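Local coordinates for protein particle-associated glycoside hydrolase (Acinetobacter phage Fri1, PDB 6C72) that probably degrades the capsular polysaccharide of its Acinetobacter baumannii host during virus entry, acting as the trimeric tailspike depolymerase of the phage, at residues G396-N401 with G419-E424; K370-D375 with Y391-G396. All coordinates share one frame; numbering follows the deposited sequence.

Contact 1 (G396-N401 with G419-E424); sequences GRFTNN and GDFLIE. With ZN (zinc ion), chain I.
G396 to N400 and D420 to E424 illustrate how two parallel strands, and the turn residues at their ends, satisfy each other's backbone. G396 N reaches D420 O (2.9 Å), and G396 O accepts the N-H of L422 (N to O 2.8 Å). F398 N gives a nearly straight bond to L422 O (2.7 Å, N-H...O 174°), F398 O accepts from E424 N and from N426 ND2, and N400 N closes the ladder on E424 O. Beneath the ladder, CB of F398 packs on CZ of F421 at 3.9 Å. R397, L422, T399 and E424 occupy the opposite face. The R397 guanidinium runs alongside L422, its NH1 3.5 Å from CD2, its plane 68° from that of the E424 carboxylate. R397 NH2 lies 3.6 Å from E424 OE1, and its hydrogen bond goes to a water that binds the zinc ion. Both E424 oxygens grip this metal, OE1 at 2.4 Å and OE2 at 2.3 Å, carried there by the extended chain. T399 OG1 is satisfied by D375. Strand 396-399 lies between strands 372-375 and 422-429, with F411 meeting the F398 ring edge-to-face and L422 and I423 packing on S443 and F444 of strand 443-444.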
# COMPACT_ATOMS: atom_id res chain seq x y z
N GLY A 396 -14.53 3.84 6.78
CA GLY A 396 -13.22 3.25 6.85
C GLY A 396 -13.29 1.73 6.90
O GLY A 396 -14.35 1.13 6.74
N ARG A 397 -12.12 1.15 7.13
CA ARG A 397 -11.89 -0.28 7.14
C ARG A 397 -11.07 -0.62 8.37
O ARG A 397 -9.97 -0.08 8.56
CB ARG A 397 -11.17 -0.72 5.86
CG ARG A 397 -11.93 -0.36 4.61
CD ARG A 397 -11.18 -0.73 3.36
NE ARG A 397 -10.90 -2.17 3.31
CZ ARG A 397 -11.74 -3.08 2.81
NH1 ARG A 397 -12.93 -2.72 2.33
NH2 ARG A 397 -11.39 -4.37 2.80
N PHE A 398 -11.64 -1.45 9.24
CA PHE A 398 -11.01 -1.98 10.44
C PHE A 398 -10.84 -3.48 10.21
O PHE A 398 -11.74 -4.27 10.49
CB PHE A 398 -11.87 -1.67 11.65
CG PHE A 398 -11.22 -1.98 12.97
CD1 PHE A 398 -10.45 -1.03 13.61
CD2 PHE A 398 -11.42 -3.20 13.59
CE1 PHE A 398 -9.87 -1.30 14.84
CE2 PHE A 398 -10.83 -3.48 14.82
CZ PHE A 398 -10.05 -2.52 15.44
N THR A 399 -9.69 -3.87 9.66
CA THR A 399 -9.49 -5.20 9.12
C THR A 399 -8.33 -5.93 9.78
O THR A 399 -7.29 -5.33 10.08
CB THR A 399 -9.25 -5.14 7.60
OG1 THR A 399 -8.25 -4.16 7.32
CG2 THR A 399 -10.55 -4.81 6.83
N ASN A 400 -8.53 -7.23 10.02
CA ASN A 400 -7.45 -8.12 10.41
C ASN A 400 -6.74 -7.65 11.67
O ASN A 400 -5.54 -7.81 11.81
CB ASN A 400 -6.45 -8.30 9.28
CG ASN A 400 -7.08 -8.87 8.03
OD1 ASN A 400 -7.04 -8.26 6.96
ND2 ASN A 400 -7.69 -10.05 8.17
N ASN A 401 -7.47 -7.04 12.59
CA ASN A 401 -6.91 -6.61 13.86
C ASN A 401 -7.31 -7.59 14.95
O ASN A 401 -8.27 -8.35 14.80
CB ASN A 401 -7.39 -5.20 14.22
CG ASN A 401 -7.14 -4.20 13.10
OD1 ASN A 401 -5.98 -3.92 12.79
ND2 ASN A 401 -8.23 -3.68 12.48
N GLY A 419 -22.46 3.03 8.56
CA GLY A 419 -22.38 1.78 7.84
C GLY A 419 -21.23 1.68 6.87
O GLY A 419 -20.92 0.58 6.42
N ASP A 420 -20.60 2.81 6.55
CA ASP A 420 -19.43 2.80 5.68
C ASP A 420 -18.14 2.55 6.46
O ASP A 420 -17.06 2.68 5.90
CB ASP A 420 -19.37 4.09 4.88
CG ASP A 420 -20.55 4.24 3.94
OD1 ASP A 420 -20.90 3.24 3.26
OD2 ASP A 420 -21.17 5.33 3.91
N PHE A 421 -18.25 2.22 7.75
CA PHE A 421 -17.13 1.73 8.56
C PHE A 421 -17.21 0.20 8.60
O PHE A 421 -18.13 -0.37 9.20
CB PHE A 421 -17.21 2.34 9.97
CG PHE A 421 -16.00 2.07 10.83
CD1 PHE A 421 -14.80 2.72 10.60
CD2 PHE A 421 -16.07 1.19 11.90
CE1 PHE A 421 -13.68 2.48 11.40
CE2 PHE A 421 -14.96 0.95 12.70
CZ PHE A 421 -13.76 1.60 12.45
N LEU A 422 -16.26 -0.46 7.93
CA LEU A 422 -16.29 -1.91 7.75
C LEU A 422 -15.40 -2.60 8.78
O LEU A 422 -14.21 -2.29 8.89
CB LEU A 422 -15.85 -2.28 6.33
CG LEU A 422 -15.76 -3.79 6.03
CD1 LEU A 422 -17.11 -4.47 6.26
CD2 LEU A 422 -15.31 -4.02 4.60
N ILE A 423 -15.98 -3.56 9.49
CA ILE A 423 -15.31 -4.34 10.52
C ILE A 423 -15.26 -5.79 10.03
O ILE A 423 -16.30 -6.47 9.98
CB ILE A 423 -16.03 -4.22 11.87
CG1 ILE A 423 -16.01 -2.75 12.32
CG2 ILE A 423 -15.43 -5.18 12.91
CD1 ILE A 423 -16.73 -2.49 13.61
N GLU A 424 -14.07 -6.26 9.67
CA GLU A 424 -13.92 -7.49 8.91
C GLU A 424 -12.58 -8.15 9.21
O GLU A 424 -11.55 -7.47 9.30
CB GLU A 424 -14.04 -7.19 7.42
CG GLU A 424 -13.62 -8.30 6.49
CD GLU A 424 -13.80 -7.92 5.03
OE1 GLU A 424 -12.96 -7.14 4.52
OE2 GLU A 424 -14.78 -8.38 4.40
ZN ZN I . -13.65 -8.08 2.39
O HOH W 1 -13.76 -5.88 1.86
O HOH W 2 -15.54 -9.40 1.50

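Contact 2 (K370-D375 with Y391-G396); sequences KDCIVD and YVITSG. With ZN (zinc ion), chain N.
K370 lays its CG 3.8 Å from OG of S395, while its amino group runs on to the carbonyl oxygens of T343 and of G425 in the third subunit. At D371 the chain meets S395 directly: D371 N donates to OG of S395 at 3.0 Å. The hydroxyl sits between the backbone N and carbonyl carbon of S395 (chi1 60°), which turns it to this amide. The D371 side chain starts off away from 391-396, and its OD2 binds a zinc ion at 2.4 Å. Five waters complete a roughly octahedral shell, and one of them also donates to OD1, which would favour a fixed rotation of the carboxylate. This is a corner of a parallel beta-helix, the elongated fold of many phage tailspikes: the chain turns at S395, passing from the weakly bonded strand 392-394 to strand 396-399. C372 opens strand 372-375, its N giving a second bond to S395, this time to the carbonyl O at 3.0 Å with the donor tilted 23° from the carbonyl plane. Its CB packs on CG2 of I393 at 3.8 Å, and C372 O makes a CA-H...O contact with G396 CA (3.1 Å), whose backbone (phi 154°) calls for glycine.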
# COMPACT_ATOMS: atom_id res chain seq x y z
N LYS A 370 -13.12 10.59 7.92
CA LYS A 370 -13.37 9.91 6.65
C LYS A 370 -12.19 9.01 6.31
O LYS A 370 -11.03 9.41 6.43
CB LYS A 370 -13.63 10.93 5.52
CG LYS A 370 -13.87 10.28 4.14
CD LYS A 370 -14.42 11.25 3.04
CE LYS A 370 -13.39 12.33 2.64
NZ LYS A 370 -13.79 13.20 1.48
N ASP A 371 -12.49 7.77 5.92
CA ASP A 371 -11.52 6.76 5.49
C ASP A 371 -10.46 6.47 6.56
O ASP A 371 -9.26 6.51 6.32
CB ASP A 371 -10.85 7.16 4.17
CG ASP A 371 -10.27 5.95 3.42
OD1 ASP A 371 -10.76 4.81 3.65
OD2 ASP A 371 -9.29 6.13 2.67
N CYS A 372 -10.94 6.11 7.75
CA CYS A 372 -10.08 5.62 8.82
C CYS A 372 -9.61 4.19 8.53
O CYS A 372 -10.42 3.30 8.27
CB CYS A 372 -10.86 5.67 10.13
SG CYS A 372 -10.19 4.71 11.48
N ILE A 373 -8.29 3.97 8.60
CA ILE A 373 -7.67 2.69 8.23
C ILE A 373 -6.91 2.12 9.42
O ILE A 373 -5.89 2.69 9.84
CB ILE A 373 -6.74 2.85 7.02
CG1 ILE A 373 -7.52 3.25 5.76
CG2 ILE A 373 -5.94 1.57 6.79
CD1 ILE A 373 -8.45 2.20 5.26
N VAL A 374 -7.35 0.97 9.91
CA VAL A 374 -6.65 0.21 10.94
C VAL A 374 -6.56 -1.24 10.46
O VAL A 374 -7.59 -1.92 10.33
CB VAL A 374 -7.36 0.28 12.30
CG1 VAL A 374 -6.55 -0.53 13.35
CG2 VAL A 374 -7.60 1.72 12.73
N ASP A 375 -5.34 -1.71 10.18
CA ASP A 375 -5.18 -3.02 9.56
C ASP A 375 -4.02 -3.78 10.18
O ASP A 375 -2.92 -3.24 10.31
CB ASP A 375 -4.97 -2.86 8.05
CG ASP A 375 -4.80 -4.17 7.35
OD1 ASP A 375 -5.83 -4.81 7.05
OD2 ASP A 375 -3.64 -4.57 7.10
N TYR A 391 -18.58 12.88 18.15
CA TYR A 391 -17.68 12.72 17.02
C TYR A 391 -17.93 11.36 16.36
O TYR A 391 -18.25 10.38 17.03
CB TYR A 391 -16.23 12.84 17.46
CG TYR A 391 -15.79 14.26 17.69
CD1 TYR A 391 -16.69 15.32 17.61
CD2 TYR A 391 -14.46 14.54 17.97
CE1 TYR A 391 -16.27 16.63 17.82
CE2 TYR A 391 -14.04 15.84 18.17
CZ TYR A 391 -14.94 16.88 18.10
OH TYR A 391 -14.49 18.15 18.32
N VAL A 392 -17.79 11.32 15.04
CA VAL A 392 -18.17 10.15 14.27
C VAL A 392 -16.99 9.72 13.42
O VAL A 392 -16.23 10.56 12.94
CB VAL A 392 -19.41 10.43 13.38
CG1 VAL A 392 -19.90 9.14 12.70
CG2 VAL A 392 -20.51 11.07 14.20
N ILE A 393 -16.83 8.41 13.26
CA ILE A 393 -15.97 7.87 12.22
C ILE A 393 -16.88 7.61 11.03
O ILE A 393 -17.65 6.65 11.02
CB ILE A 393 -15.25 6.59 12.66
CG1 ILE A 393 -14.47 6.84 13.95
CG2 ILE A 393 -14.32 6.11 11.55
CD1 ILE A 393 -13.79 5.59 14.51
N THR A 394 -16.77 8.46 10.02
CA THR A 394 -17.70 8.45 8.90
C THR A 394 -17.55 7.21 8.06
O THR A 394 -18.56 6.61 7.65
CB THR A 394 -17.45 9.70 8.07
OG1 THR A 394 -17.70 10.83 8.89
CG2 THR A 394 -18.37 9.74 6.88
N SER A 395 -16.33 6.80 7.78
CA SER A 395 -16.11 5.62 6.94
C SER A 395 -14.74 5.06 7.23
O SER A 395 -13.87 5.73 7.81
CB SER A 395 -16.23 5.96 5.46
OG SER A 395 -15.27 6.92 5.10
N GLY A 396 -14.53 3.84 6.78
CA GLY A 396 -13.22 3.25 6.85
C GLY A 396 -13.29 1.73 6.90
O GLY A 396 -14.35 1.13 6.74
ZN ZN N . -8.84 4.50 1.00
O HOH W 3 -9.71 2.71 1.89
O HOH W 4 -7.44 4.57 2.37
O HOH W 5 -7.59 6.10 0.81
O HOH W 6 -8.06 2.88 -0.03
O HOH W 7 -10.51 4.18 -0.80

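In the fold
Contact 1 and contact 2 share G396 and follow one another along the chain, so that together they trace successive coils of the beta-helix. Contact 1 is the more buried and the larger, 454 against 272 Å², and consists of regular parallel strand pairing with phenylalanines on one face. Contact 2 is only partly buried and lies at a corner, where one residue accepts two amide N-H groups, one through its side chain and one through its backbone. Strands 372-375 and 396-399 are neighbours, and N401 ND2 joins the two contacts through V374 O. Their zinc sites differ too: a bidentate carboxylate in contact 1 against a monodentate one with a mostly water shell in contact 2.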